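Local coordinates for putative Glycosidase (Bacteroides thetaiotaomicron, PDB 3R67), which is a putative glycosidase of unproven function, of a clan of sugar-active enzymes built on five-bladed beta-propellers, at residues A180-K185 against Y200-G205; K232-R237 against T295-R300; F241-T246 against K266-A271; G258-Y263 against A284-F289. One frame throughout, in Å; residues are numbered along the deposited sequence.

In the fold
From the N terminus, contact 1 comes first: strand 199-204 folds back on strand 180-187 after an excursion through strand 190-196, and this loop is finished before any other opens. Contact 2 then starts at 232-237 and closes only at 295-300, so that contacts 3 and 4 both nest inside it. These two cross each other, because their segments alternate along the antiparallel run 245-255, 258-266, 282-289. Contacts 1 and 4 touch through Y203 on F289 and S181 on L261, joining strands 180-187 and 199-204 to strands 258-266 and 282-289. D242 of contact 3 ties the inner contacts to the outer loop, meeting R237 and R300 of contact 2 and Y263 of contact 4.

Contact 1: A180-K185 against Y200-G205; sequences ASIVTK and YWMYWG
The carbonyl oxygen of Y203 takes the shortest bond between 180-185 and 200-205: S181 N reaches Y203 O at 2.6 Å, with an N-H...O angle of 178°. The CA-H of A180 approaches the same oxygen at 3.3 Å (A180 CA to Y203 O). In return, Y203 N bonds S181 O at 2.8 Å, and V183 N bonds W201 O at 2.9 Å. One water accepts from W201 N. A180, I182, M202 and W204 share one face of this antiparallel pair. The selenomethionine side chain of M202 bends at its third torsion (chi3 38°), which brings CE back to I182 CG1 at 3.6 Å while SE rests against A180 CB at 3.8 Å. On the side of S181 and Y203, V183 CG2 meets Y203 CE2 obliquely, 3.7 Å away, and S181 OG turns to P250 O. Strand 180-187 thus runs antiparallel to 199-204 and parallel to 245-255, S181 and Y203 touching C248 of the latter, while A180, I182 and M202 press on L135 of strand 132-139, which belongs to a separate four-stranded sheet.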
loop_
_atom_site.group_PDB
_atom_site.type_symbol
_atom_site.label_atom_id
_atom_site.label_comp_id
_atom_site.label_asym_id
_atom_site.label_seq_id
_atom_site.Cartn_x
_atom_site.Cartn_y
_atom_site.Cartn_z
ATOM N N ALA A 180 -2.493 -1.983 -5.018
ATOM C CA ALA A 180 -1.676 -2.203 -6.209
ATOM C C ALA A 180 -0.207 -1.893 -5.968
ATOM O O ALA A 180 0.154 -0.854 -5.395
ATOM C CB ALA A 180 -2.185 -1.355 -7.349
ATOM N N SER A 181 0.634 -2.804 -6.452
ATOM C CA SER A 181 2.080 -2.759 -6.375
ATOM C C SER A 181 2.702 -2.650 -7.769
ATOM O O SER A 181 2.843 -3.664 -8.447
ATOM C CB SER A 181 2.604 -4.000 -5.664
ATOM O OG SER A 181 2.094 -4.037 -4.345
ATOM N N ILE A 182 3.067 -1.419 -8.193
ATOM C CA ILE A 182 3.730 -1.177 -9.490
ATOM C C ILE A 182 5.145 -1.761 -9.433
ATOM O O ILE A 182 5.770 -1.663 -8.391
ATOM C CB ILE A 182 3.746 0.347 -9.869
ATOM C CG1 ILE A 182 2.343 0.794 -10.307
ATOM C CG2 ILE A 182 4.746 0.648 -11.020
ATOM C CD1 ILE A 182 2.237 2.314 -10.798
ATOM N N VAL A 183 5.658 -2.312 -10.562
ATOM C CA VAL A 183 7.021 -2.844 -10.645
ATOM C C VAL A 183 7.999 -1.651 -10.820
ATOM O O VAL A 183 7.858 -0.830 -11.727
ATOM C CB VAL A 183 7.211 -3.921 -11.743
ATOM C CG1 VAL A 183 8.661 -4.381 -11.806
ATOM C CG2 VAL A 183 6.297 -5.117 -11.495
ATOM N N THR A 184 8.963 -1.572 -9.921
ATOM C CA THR A 184 10.002 -0.548 -9.886
ATOM C C THR A 184 11.380 -1.192 -9.944
ATOM O O THR A 184 11.524 -2.390 -9.706
ATOM C CB THR A 184 9.892 0.350 -8.607
ATOM O OG1 THR A 184 10.195 -0.415 -7.436
ATOM C CG2 THR A 184 8.571 1.061 -8.477
ATOM N N LYS A 185 12.403 -0.379 -10.206
ATOM C CA LYS A 185 13.788 -0.844 -10.229
ATOM C C LYS A 185 14.691 0.281 -9.783
ATOM O O LYS A 185 14.289 1.444 -9.849
ATOM C CB LYS A 185 14.209 -1.370 -11.634
ATOM C CG LYS A 185 14.287 -0.303 -12.730
ATOM C CD LYS A 185 14.704 -0.899 -14.048
ATOM C CE LYS A 185 14.780 0.151 -15.121
ATOM N NZ LYS A 185 15.179 -0.428 -16.432
ATOM N N TYR A 200 4.241 -1.062 -18.658
ATOM C CA TYR A 200 4.310 -0.876 -17.222
ATOM C C TYR A 200 3.553 -2.027 -16.609
ATOM O O TYR A 200 2.625 -2.539 -17.243
ATOM C CB TYR A 200 3.779 0.488 -16.800
ATOM C CG TYR A 200 4.530 1.637 -17.422
ATOM C CD1 TYR A 200 5.836 1.929 -17.039
ATOM C CD2 TYR A 200 3.907 2.495 -18.323
ATOM C CE1 TYR A 200 6.522 3.012 -17.575
ATOM C CE2 TYR A 200 4.585 3.583 -18.869
ATOM C CZ TYR A 200 5.896 3.835 -18.492
ATOM O OH TYR A 200 6.581 4.903 -19.010
ATOM N N TRP A 201 3.964 -2.484 -15.427
ATOM C CA TRP A 201 3.378 -3.667 -14.788
ATOM C C TRP A 201 2.990 -3.422 -13.347
ATOM O O TRP A 201 3.669 -2.669 -12.642
ATOM C CB TRP A 201 4.411 -4.815 -14.831
ATOM C CG TRP A 201 4.768 -5.273 -16.219
ATOM C CD1 TRP A 201 5.598 -4.645 -17.101
ATOM C CD2 TRP A 201 4.333 -6.473 -16.864
ATOM N NE1 TRP A 201 5.654 -5.348 -18.281
ATOM C CE2 TRP A 201 4.887 -6.475 -18.165
ATOM C CE3 TRP A 201 3.513 -7.549 -16.473
ATOM C CZ2 TRP A 201 4.665 -7.518 -19.073
ATOM C CZ3 TRP A 201 3.283 -8.578 -17.380
ATOM C CH2 TRP A 201 3.847 -8.550 -18.665
HETATM N N MSE A 202 1.921 -4.096 -12.888
HETATM C CA MSE A 202 1.542 -4.029 -11.471
HETATM C C MSE A 202 0.919 -5.315 -10.965
HETATM O O MSE A 202 0.178 -5.980 -11.682
HETATM C CB MSE A 202 0.562 -2.886 -11.155
HETATM C CG MSE A 202 -0.846 -3.077 -11.716
HETATM SE SE MSE A 202 -2.088 -1.709 -11.098
HETATM C CE MSE A 202 -0.953 -0.437 -11.159
ATOM N N TYR A 203 1.163 -5.602 -9.689
ATOM C CA TYR A 203 0.499 -6.644 -8.921
ATOM C C TYR A 203 -0.600 -5.961 -8.174
ATOM O O TYR A 203 -0.362 -4.871 -7.648
ATOM C CB TYR A 203 1.474 -7.388 -7.995
ATOM C CG TYR A 203 2.619 -8.035 -8.731
ATOM C CD1 TYR A 203 2.490 -9.307 -9.285
ATOM C CD2 TYR A 203 3.836 -7.372 -8.887
ATOM C CE1 TYR A 203 3.530 -9.892 -10.000
ATOM C CE2 TYR A 203 4.889 -7.959 -9.586
ATOM C CZ TYR A 203 4.726 -9.213 -10.147
ATOM O OH TYR A 203 5.750 -9.784 -10.848
ATOM N N TRP A 204 -1.809 -6.511 -8.175
ATOM C CA TRP A 204 -2.873 -5.871 -7.422
ATOM C C TRP A 204 -3.804 -6.945 -6.873
ATOM O O TRP A 204 -3.912 -8.028 -7.446
ATOM C CB TRP A 204 -3.642 -4.831 -8.291
ATOM C CG TRP A 204 -4.503 -5.465 -9.338
ATOM C CD1 TRP A 204 -4.121 -5.885 -10.580
ATOM C CD2 TRP A 204 -5.878 -5.825 -9.194
ATOM N NE1 TRP A 204 -5.180 -6.492 -11.220
ATOM C CE2 TRP A 204 -6.265 -6.491 -10.381
ATOM C CE3 TRP A 204 -6.822 -5.677 -8.160
ATOM C CZ2 TRP A 204 -7.563 -6.964 -10.578
ATOM C CZ3 TRP A 204 -8.095 -6.191 -8.342
ATOM C CH2 TRP A 204 -8.455 -6.820 -9.540
ATOM N N GLY A 205 -4.506 -6.622 -5.805
ATOM C CA GLY A 205 -5.480 -7.536 -5.239
ATOM C C GLY A 205 -5.416 -7.668 -3.745
ATOM O O GLY A 205 -4.424 -7.284 -3.108
HETATM O O HOH W 1 6.058 -1.056 -14.236
#

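Contact 2: K232-R237 against T295-R300; sequences KVITPR and TKLIDR. With EDO (1,2-ethanediol), chain F.
A stacked arginine pair, R237 on R300, heads this surface contact, both guanidiniums gathered round the carboxylate of D242. The two planes lie 14° apart with centres 3.9 Å from each other, and the side chains slide past one another in opposite directions, which places R237 NE over the middle of the R300 group. R237 NH2 also bonds L301 O, and its NH1 makes a salt bridge with D302. R300 is stretched out from CG to NE, with CG anti to its own backbone N (chi1 -175°), and this length carries its tip across to the loop 232-237. There R300 NH2 bonds T235 O at 2.9 Å, straight at the hydrogen (177°) and in the guanidinium plane. The same nitrogen also meets D242, while NE is bonded to the hydroxyl of Y263. On the face away from R237, I234 CG2 lies 3.4 Å from R300 NH2. R300 belongs to 297-300, the last strand of the antiparallel series 245-255, 258-266, 282-289, 297-300 in the propeller, where I298 and D299 both face L288 in a classic beta bulge. A 1,2-ethanediol, probably a crystallisation additive, bridges the segments: R300 NH1 donates to its O1 at 2.9 Å, and T235 OG1 shares a hydrogen bond with its O2 at 3.0 Å. Farther back V233 CG1 lies against the carbonyl of T295, 3.4 Å from its O, and V233 and L297 both rest on F289.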
loop_
_atom_site.group_PDB
_atom_site.type_symbol
_atom_site.label_atom_id
_atom_site.label_comp_id
_atom_site.label_asym_id
_atom_site.label_seq_id
_atom_site.Cartn_x
_atom_site.Cartn_y
_atom_site.Cartn_z
ATOM N N LYS A 232 -4.611 -15.396 -11.770
ATOM C CA LYS A 232 -4.272 -15.391 -10.348
ATOM C C LYS A 232 -2.844 -15.934 -10.167
ATOM O O LYS A 232 -2.623 -17.141 -10.271
ATOM C CB LYS A 232 -5.304 -16.214 -9.562
ATOM C CG LYS A 232 -6.725 -15.687 -9.663
ATOM C CD LYS A 232 -7.682 -16.552 -8.865
ATOM C CE LYS A 232 -9.085 -15.997 -8.866
ATOM N NZ LYS A 232 -9.984 -16.823 -8.018
ATOM N N VAL A 233 -1.871 -15.053 -9.949
ATOM C CA VAL A 233 -0.470 -15.471 -9.864
ATOM C C VAL A 233 -0.118 -15.873 -8.410
ATOM O O VAL A 233 0.843 -16.609 -8.196
ATOM C CB VAL A 233 0.505 -14.394 -10.404
ATOM C CG1 VAL A 233 0.245 -14.142 -11.880
ATOM C CG2 VAL A 233 0.455 -13.083 -9.608
ATOM N N ILE A 234 -0.909 -15.410 -7.436
ATOM C CA ILE A 234 -0.799 -15.724 -6.002
ATOM C C ILE A 234 -2.203 -15.838 -5.461
ATOM O O ILE A 234 -3.034 -14.960 -5.709
ATOM C CB ILE A 234 0.056 -14.666 -5.223
ATOM C CG1 ILE A 234 1.548 -14.852 -5.466
ATOM C CG2 ILE A 234 -0.193 -14.703 -3.720
ATOM C CD1 ILE A 234 2.353 -13.681 -4.894
ATOM N N THR A 235 -2.477 -16.920 -4.741
ATOM C CA THR A 235 -3.763 -17.139 -4.087
ATOM C C THR A 235 -3.511 -17.536 -2.638
ATOM O O THR A 235 -2.451 -18.097 -2.347
ATOM C CB THR A 235 -4.637 -18.199 -4.832
ATOM O OG1 THR A 235 -3.941 -19.435 -4.896
ATOM C CG2 THR A 235 -5.045 -17.765 -6.237
ATOM N N PRO A 236 -4.475 -17.300 -1.715
ATOM C CA PRO A 236 -4.289 -17.743 -0.323
ATOM C C PRO A 236 -4.013 -19.250 -0.224
ATOM O O PRO A 236 -4.497 -20.043 -1.048
ATOM C CB PRO A 236 -5.627 -17.389 0.331
ATOM C CG PRO A 236 -6.135 -16.227 -0.481
ATOM C CD PRO A 236 -5.783 -16.628 -1.882
ATOM N N ARG A 237 -3.200 -19.634 0.766
ATOM C CA ARG A 237 -2.792 -21.017 0.988
ATOM C C ARG A 237 -3.287 -21.512 2.313
ATOM O O ARG A 237 -2.907 -20.971 3.359
ATOM C CB ARG A 237 -1.269 -21.163 0.936
ATOM C CG ARG A 237 -0.603 -20.704 -0.344
ATOM C CD ARG A 237 0.904 -20.700 -0.182
ATOM N NE ARG A 237 1.362 -19.658 0.748
ATOM C CZ ARG A 237 2.632 -19.491 1.108
ATOM N NH1 ARG A 237 3.574 -20.295 0.638
ATOM N NH2 ARG A 237 2.964 -18.532 1.964
ATOM N N THR A 295 4.498 -12.470 -14.508
ATOM C CA THR A 295 3.392 -13.352 -14.084
ATOM C C THR A 295 3.926 -14.719 -13.622
ATOM O O THR A 295 3.163 -15.524 -13.076
ATOM C CB THR A 295 2.348 -13.553 -15.211
ATOM O OG1 THR A 295 2.893 -14.384 -16.234
ATOM C CG2 THR A 295 1.811 -12.233 -15.783
ATOM N N LYS A 296 5.222 -14.987 -13.843
ATOM C CA LYS A 296 5.820 -16.277 -13.525
ATOM C C LYS A 296 6.452 -16.288 -12.113
ATOM O O LYS A 296 7.526 -15.719 -11.899
ATOM C CB LYS A 296 6.873 -16.620 -14.585
ATOM C CG LYS A 296 7.424 -18.035 -14.490
ATOM C CD LYS A 296 8.440 -18.258 -15.606
ATOM C CE LYS A 296 9.028 -19.621 -15.534
ATOM N N LEU A 297 5.803 -17.006 -11.177
ATOM C CA LEU A 297 6.253 -17.144 -9.794
ATOM C C LEU A 297 7.414 -18.123 -9.708
ATOM O O LEU A 297 7.324 -19.243 -10.232
ATOM C CB LEU A 297 5.079 -17.612 -8.908
ATOM C CG LEU A 297 5.312 -17.728 -7.390
ATOM C CD1 LEU A 297 5.559 -16.360 -6.744
ATOM C CD2 LEU A 297 4.121 -18.336 -6.732
ATOM N N ILE A 298 8.507 -17.711 -9.043
ATOM C CA ILE A 298 9.696 -18.558 -8.854
ATOM C C ILE A 298 9.619 -19.210 -7.469
ATOM O O ILE A 298 9.720 -20.435 -7.353
ATOM C CB ILE A 298 11.025 -17.773 -9.039
ATOM C CG1 ILE A 298 11.127 -17.099 -10.444
ATOM C CG2 ILE A 298 12.237 -18.696 -8.765
ATOM C CD1 ILE A 298 12.277 -16.056 -10.561
ATOM N N ASP A 299 9.445 -18.395 -6.421
ATOM C CA ASP A 299 9.424 -18.872 -5.050
ATOM C C ASP A 299 8.607 -17.902 -4.167
ATOM O O ASP A 299 8.233 -16.806 -4.607
ATOM C CB ASP A 299 10.870 -19.032 -4.525
ATOM C CG ASP A 299 11.013 -19.900 -3.289
ATOM O OD1 ASP A 299 10.048 -20.653 -2.967
ATOM O OD2 ASP A 299 12.103 -19.883 -2.681
ATOM N N ARG A 300 8.297 -18.337 -2.936
ATOM C CA ARG A 300 7.445 -17.647 -1.982
ATOM C C ARG A 300 7.778 -18.098 -0.563
ATOM O O ARG A 300 8.169 -19.247 -0.369
ATOM C CB ARG A 300 5.994 -17.985 -2.361
ATOM C CG ARG A 300 4.881 -17.317 -1.601
ATOM C CD ARG A 300 3.631 -17.788 -2.296
ATOM N NE ARG A 300 2.404 -17.317 -1.669
ATOM C CZ ARG A 300 1.204 -17.712 -2.045
ATOM N NH1 ARG A 300 1.068 -18.608 -3.017
ATOM N NH2 ARG A 300 0.125 -17.250 -1.425
HETATM C C1 EDO F . -0.342 -19.385 -6.039
HETATM O O1 EDO F . -0.865 -19.926 -4.808
HETATM C C2 EDO F . -0.906 -20.029 -7.308
HETATM O O2 EDO F . -2.321 -19.796 -7.440
#

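Contact 3: F241-T246 against K266-A271; sequences FDSDLT and KNKSGA. With EDO (1,2-ethanediol), chain J.
K268 N points straight at the hydroxyl of S243, with N to OG at 2.8 Å and an N-H...O angle of 177°. Because S243 OG is also hydrogen-bonded to the carbonyl oxygen of K240, it is gripped from two directions and its rotation is fixed. The second firm bond runs from D244 N to K266 O at 2.8 Å. That carbonyl takes a further, weak bond from L245 N, at 3.3 Å from K266 O, and the exchange is completed by K266 N to L245 O at 3.0 Å. Two consecutive residues, D244 and L245, therefore face the single residue K266, the geometry of a classic beta bulge. It lies at the open end of the hairpin formed by strands 245-255 and 258-266, where the first strand begins and the second runs out into loop. Around the bulge D244, L245 and K266 run side by side. Starting on the far side of CA from its N (chi1 -176°), K266 runs straight out, and D244 lies alongside pointing the same way; their salt bridge, D244 OD2 to K266 NZ, is 3.5 Å. L245 flanks K266 too, its CD1 packing on K266 CD at 3.8 Å. K268 instead crosses D244 at about a right angle, its CG 3.6 Å from D244 CB, and a water bonded to S243 O takes a weak bond from K268 NZ. The amide of N267 is used on another part of the chain, OD1 accepting from D274 N. Beyond it, O1 of a 1,2-ethanediol sits 2.7 Å from K268 O and close to G270 O as well.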
loop_
_atom_site.group_PDB
_atom_site.type_symbol
_atom_site.label_atom_id
_atom_site.label_comp_id
_atom_site.label_asym_id
_atom_site.label_seq_id
_atom_site.Cartn_x
_atom_site.Cartn_y
_atom_site.Cartn_z
ATOM N N PHE A 241 0.088 -18.587 6.918
ATOM C CA PHE A 241 -0.218 -17.252 7.445
ATOM C C PHE A 241 -1.059 -16.425 6.453
ATOM O O PHE A 241 -1.755 -15.520 6.877
ATOM C CB PHE A 241 1.081 -16.493 7.763
ATOM C CG PHE A 241 1.863 -16.013 6.554
ATOM C CD1 PHE A 241 2.679 -16.885 5.842
ATOM C CD2 PHE A 241 1.775 -14.692 6.127
ATOM C CE1 PHE A 241 3.399 -16.440 4.739
ATOM C CE2 PHE A 241 2.462 -14.257 4.986
ATOM C CZ PHE A 241 3.292 -15.125 4.318
ATOM N N ASP A 242 -0.941 -16.688 5.141
ATOM C CA ASP A 242 -1.678 -15.973 4.091
ATOM C C ASP A 242 -2.846 -16.859 3.589
ATOM O O ASP A 242 -3.090 -16.960 2.390
ATOM C CB ASP A 242 -0.718 -15.573 2.938
ATOM C CG ASP A 242 0.017 -16.702 2.217
ATOM O OD1 ASP A 242 -0.004 -17.853 2.722
ATOM O OD2 ASP A 242 0.638 -16.427 1.168
ATOM N N SER A 243 -3.558 -17.497 4.528
ATOM C CA SER A 243 -4.652 -18.437 4.269
ATOM C C SER A 243 -5.979 -17.739 3.984
ATOM O O SER A 243 -6.841 -18.353 3.367
ATOM C CB SER A 243 -4.830 -19.383 5.450
ATOM O OG SER A 243 -4.781 -18.701 6.691
ATOM N N ASP A 244 -6.153 -16.476 4.399
ATOM C CA ASP A 244 -7.402 -15.762 4.126
ATOM C C ASP A 244 -7.199 -14.801 2.962
ATOM O O ASP A 244 -7.972 -14.840 2.001
ATOM C CB ASP A 244 -7.922 -15.008 5.377
ATOM C CG ASP A 244 -9.361 -14.511 5.316
ATOM O OD1 ASP A 244 -10.122 -14.981 4.444
ATOM O OD2 ASP A 244 -9.756 -13.737 6.209
ATOM N N LEU A 245 -6.175 -13.934 3.054
ATOM C CA LEU A 245 -5.886 -12.934 2.021
ATOM C C LEU A 245 -4.427 -12.907 1.661
ATOM O O LEU A 245 -3.577 -13.171 2.511
ATOM C CB LEU A 245 -6.301 -11.509 2.485
ATOM C CG LEU A 245 -7.754 -11.234 2.873
ATOM C CD1 LEU A 245 -7.862 -9.824 3.466
ATOM C CD2 LEU A 245 -8.693 -11.428 1.690
ATOM N N THR A 246 -4.154 -12.521 0.407
ATOM C CA THR A 246 -2.844 -12.273 -0.209
ATOM C C THR A 246 -2.957 -10.904 -0.845
ATOM O O THR A 246 -3.282 -10.781 -2.022
ATOM C CB THR A 246 -2.426 -13.385 -1.183
ATOM O OG1 THR A 246 -3.425 -13.490 -2.199
ATOM C CG2 THR A 246 -2.183 -14.723 -0.502
ATOM N N LYS A 266 -3.331 -12.358 5.373
ATOM C CA LYS A 266 -4.277 -12.421 6.493
ATOM C C LYS A 266 -4.487 -13.898 6.837
ATOM O O LYS A 266 -4.724 -14.716 5.965
ATOM C CB LYS A 266 -5.599 -11.692 6.207
ATOM C CG LYS A 266 -6.542 -11.689 7.401
ATOM C CD LYS A 266 -7.884 -11.091 7.060
ATOM C CE LYS A 266 -8.880 -11.285 8.162
ATOM N NZ LYS A 266 -10.189 -10.669 7.816
ATOM N N ASN A 267 -4.371 -14.233 8.108
ATOM C CA ASN A 267 -4.491 -15.597 8.580
ATOM C C ASN A 267 -5.940 -15.944 8.894
ATOM O O ASN A 267 -6.615 -15.167 9.565
ATOM C CB ASN A 267 -3.620 -15.771 9.831
ATOM C CG ASN A 267 -3.400 -17.195 10.255
ATOM O OD1 ASN A 267 -3.241 -18.099 9.431
ATOM N ND2 ASN A 267 -3.256 -17.401 11.555
ATOM N N LYS A 268 -6.432 -17.102 8.374
ATOM C CA LYS A 268 -7.787 -17.600 8.690
ATOM C C LYS A 268 -7.878 -18.056 10.128
ATOM O O LYS A 268 -6.889 -18.504 10.700
ATOM C CB LYS A 268 -8.222 -18.761 7.781
ATOM C CG LYS A 268 -8.894 -18.337 6.501
ATOM C CD LYS A 268 -9.515 -19.535 5.816
ATOM C CE LYS A 268 -10.121 -19.245 4.472
ATOM N NZ LYS A 268 -10.475 -20.516 3.777
ATOM N N SER A 269 -9.071 -17.971 10.700
ATOM C CA SER A 269 -9.346 -18.468 12.043
ATOM C C SER A 269 -9.656 -19.969 11.963
ATOM O O SER A 269 -10.469 -20.389 11.139
ATOM C CB SER A 269 -10.484 -17.683 12.690
ATOM O OG SER A 269 -11.647 -17.714 11.882
ATOM N N GLY A 270 -8.945 -20.754 12.770
ATOM C CA GLY A 270 -9.062 -22.208 12.846
ATOM C C GLY A 270 -7.961 -22.989 12.133
ATOM O O GLY A 270 -6.849 -22.478 11.867
ATOM N N ALA A 271 -8.303 -24.256 11.804
ATOM C CA ALA A 271 -7.470 -25.258 11.126
ATOM C C ALA A 271 -7.155 -24.871 9.663
ATOM O O ALA A 271 -6.188 -25.383 9.086
ATOM C CB ALA A 271 -8.182 -26.597 11.153
HETATM C C1 EDO J . -5.145 -19.333 13.737
HETATM O O1 EDO J . -5.539 -20.040 12.535
HETATM C C2 EDO J . -5.805 -20.021 14.933
HETATM O O2 EDO J . -5.741 -19.275 16.158
HETATM O O HOH W 2 -7.243 -21.151 2.906
#

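Contact 4: G258-Y263 against A284-F289; sequences GILLLY and AGQALF
Y263 lays its ring over G285 across the strand pair. With CG between its backbone N and carbonyl carbon (chi1 67°), the ring is brought across the partner strand, so that G285 C lies over one face and Y263 CE1 comes within 3.6 Å of Q286 N. G285, having no side chain, lets the ring lie this close. Y263 OH accepts a hydrogen bond from a water at 2.7 Å, which itself accepts from Q286 N; the hydroxyl also bonds D242 OD2. Farther along this face, F289 CE2 packs obliquely on L261 CD2 at 3.9 Å, and the F289 ring stacks on Y203. The reverse face carries L260, L262, Q286 and L288. Q286 is extended, chi2 179°, and its OE1 touches L260 CD1 at 3.6 Å while NE2 bonds W14 O. Six backbone hydrogen bonds of 2.8 to 2.9 Å join I259 with F289, L261 with A287 and Y263 with G285; the straightest, L261 N to A287 O, reaches 177°. Strands 258-266 and 282-289 are the two middle members of the antiparallel meander 245-255, 258-266, 282-289, 297-300, an arrangement characteristic of a four-stranded beta-propeller blade.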
loop_
_atom_site.group_PDB
_atom_site.type_symbol
_atom_site.label_atom_id
_atom_site.label_comp_id
_atom_site.label_asym_id
_atom_site.label_seq_id
_atom_site.Cartn_x
_atom_site.Cartn_y
_atom_site.Cartn_z
ATOM N N GLY A 258 15.232 -11.579 -9.453
ATOM C CA GLY A 258 13.914 -11.454 -10.053
ATOM C C GLY A 258 13.128 -10.328 -9.408
ATOM O O GLY A 258 13.689 -9.536 -8.637
ATOM N N ILE A 259 11.818 -10.241 -9.717
ATOM C CA ILE A 259 10.945 -9.196 -9.182
ATOM C C ILE A 259 10.486 -9.608 -7.803
ATOM O O ILE A 259 9.822 -10.643 -7.647
ATOM C CB ILE A 259 9.746 -8.906 -10.133
ATOM C CG1 ILE A 259 10.242 -8.381 -11.500
ATOM C CG2 ILE A 259 8.749 -7.910 -9.484
ATOM C CD1 ILE A 259 9.177 -8.309 -12.608
ATOM N N LEU A 260 10.808 -8.785 -6.796
ATOM C CA LEU A 260 10.415 -9.056 -5.417
ATOM C C LEU A 260 9.111 -8.332 -5.083
ATOM O O LEU A 260 9.007 -7.112 -5.209
ATOM C CB LEU A 260 11.530 -8.645 -4.442
ATOM C CG LEU A 260 11.314 -8.929 -2.957
ATOM C CD1 LEU A 260 11.136 -10.418 -2.683
ATOM C CD2 LEU A 260 12.444 -8.369 -2.123
ATOM N N LEU A 261 8.102 -9.110 -4.674
ATOM C CA LEU A 261 6.821 -8.570 -4.249
ATOM C C LEU A 261 6.627 -8.832 -2.756
ATOM O O LEU A 261 6.499 -9.987 -2.341
ATOM C CB LEU A 261 5.640 -9.150 -5.067
ATOM C CG LEU A 261 4.220 -8.772 -4.578
ATOM C CD1 LEU A 261 3.899 -7.307 -4.850
ATOM C CD2 LEU A 261 3.167 -9.635 -5.232
ATOM N N LEU A 262 6.644 -7.750 -1.968
ATOM C CA LEU A 262 6.365 -7.780 -0.533
ATOM C C LEU A 262 4.859 -7.654 -0.358
ATOM O O LEU A 262 4.239 -6.750 -0.933
ATOM C CB LEU A 262 7.133 -6.691 0.259
ATOM C CG LEU A 262 8.610 -6.918 0.639
ATOM C CD1 LEU A 262 9.498 -6.931 -0.560
ATOM C CD2 LEU A 262 9.107 -5.804 1.565
ATOM N N TYR A 263 4.223 -8.603 0.354
ATOM C CA TYR A 263 2.771 -8.496 0.439
ATOM C C TYR A 263 2.294 -8.800 1.849
ATOM O O TYR A 263 3.060 -9.184 2.723
ATOM C CB TYR A 263 2.078 -9.436 -0.606
ATOM C CG TYR A 263 2.248 -10.917 -0.349
ATOM C CD1 TYR A 263 3.350 -11.608 -0.843
ATOM C CD2 TYR A 263 1.293 -11.636 0.363
ATOM C CE1 TYR A 263 3.513 -12.970 -0.608
ATOM C CE2 TYR A 263 1.473 -12.988 0.649
ATOM C CZ TYR A 263 2.583 -13.655 0.153
ATOM O OH TYR A 263 2.747 -15.002 0.384
ATOM N N ALA A 284 3.405 -10.163 7.151
ATOM C CA ALA A 284 3.944 -9.852 5.832
ATOM C C ALA A 284 4.747 -11.007 5.234
ATOM O O ALA A 284 5.542 -11.646 5.918
ATOM C CB ALA A 284 4.822 -8.610 5.910
ATOM N N GLY A 285 4.538 -11.234 3.938
ATOM C CA GLY A 285 5.231 -12.272 3.177
ATOM C C GLY A 285 5.954 -11.708 1.973
ATOM O O GLY A 285 5.935 -10.497 1.735
ATOM N N GLN A 286 6.630 -12.574 1.225
ATOM C CA GLN A 286 7.354 -12.188 0.011
ATOM C C GLN A 286 7.261 -13.270 -1.041
ATOM O O GLN A 286 7.292 -14.463 -0.725
ATOM C CB GLN A 286 8.839 -11.873 0.286
ATOM C CG GLN A 286 9.066 -10.704 1.240
ATOM C CD GLN A 286 10.495 -10.411 1.527
ATOM O OE1 GLN A 286 11.410 -10.858 0.829
ATOM N NE2 GLN A 286 10.709 -9.601 2.543
ATOM N N ALA A 287 7.196 -12.838 -2.296
ATOM C CA ALA A 287 7.160 -13.688 -3.476
ATOM C C ALA A 287 8.169 -13.197 -4.498
ATOM O O ALA A 287 8.396 -11.984 -4.600
ATOM C CB ALA A 287 5.762 -13.693 -4.061
ATOM N N LEU A 288 8.777 -14.130 -5.244
ATOM C CA LEU A 288 9.783 -13.817 -6.255
ATOM C C LEU A 288 9.266 -14.209 -7.633
ATOM O O LEU A 288 8.865 -15.353 -7.843
ATOM C CB LEU A 288 11.113 -14.522 -5.951
ATOM C CG LEU A 288 12.320 -14.107 -6.790
ATOM C CD1 LEU A 288 12.825 -12.717 -6.389
ATOM C CD2 LEU A 288 13.439 -15.121 -6.637
ATOM N N PHE A 289 9.227 -13.237 -8.551
ATOM C CA PHE A 289 8.738 -13.465 -9.902
ATOM C C PHE A 289 9.860 -13.318 -10.903
ATOM O O PHE A 289 10.877 -12.681 -10.611
ATOM C CB PHE A 289 7.593 -12.508 -10.243
ATOM C CG PHE A 289 6.338 -12.748 -9.448
ATOM C CD1 PHE A 289 5.358 -13.619 -9.915
ATOM C CD2 PHE A 289 6.110 -12.070 -8.251
ATOM C CE1 PHE A 289 4.187 -13.828 -9.189
ATOM C CE2 PHE A 289 4.943 -12.288 -7.529
ATOM C CZ PHE A 289 4.000 -13.184 -7.995
HETATM O O HOH W 3 5.177 -15.347 1.607
#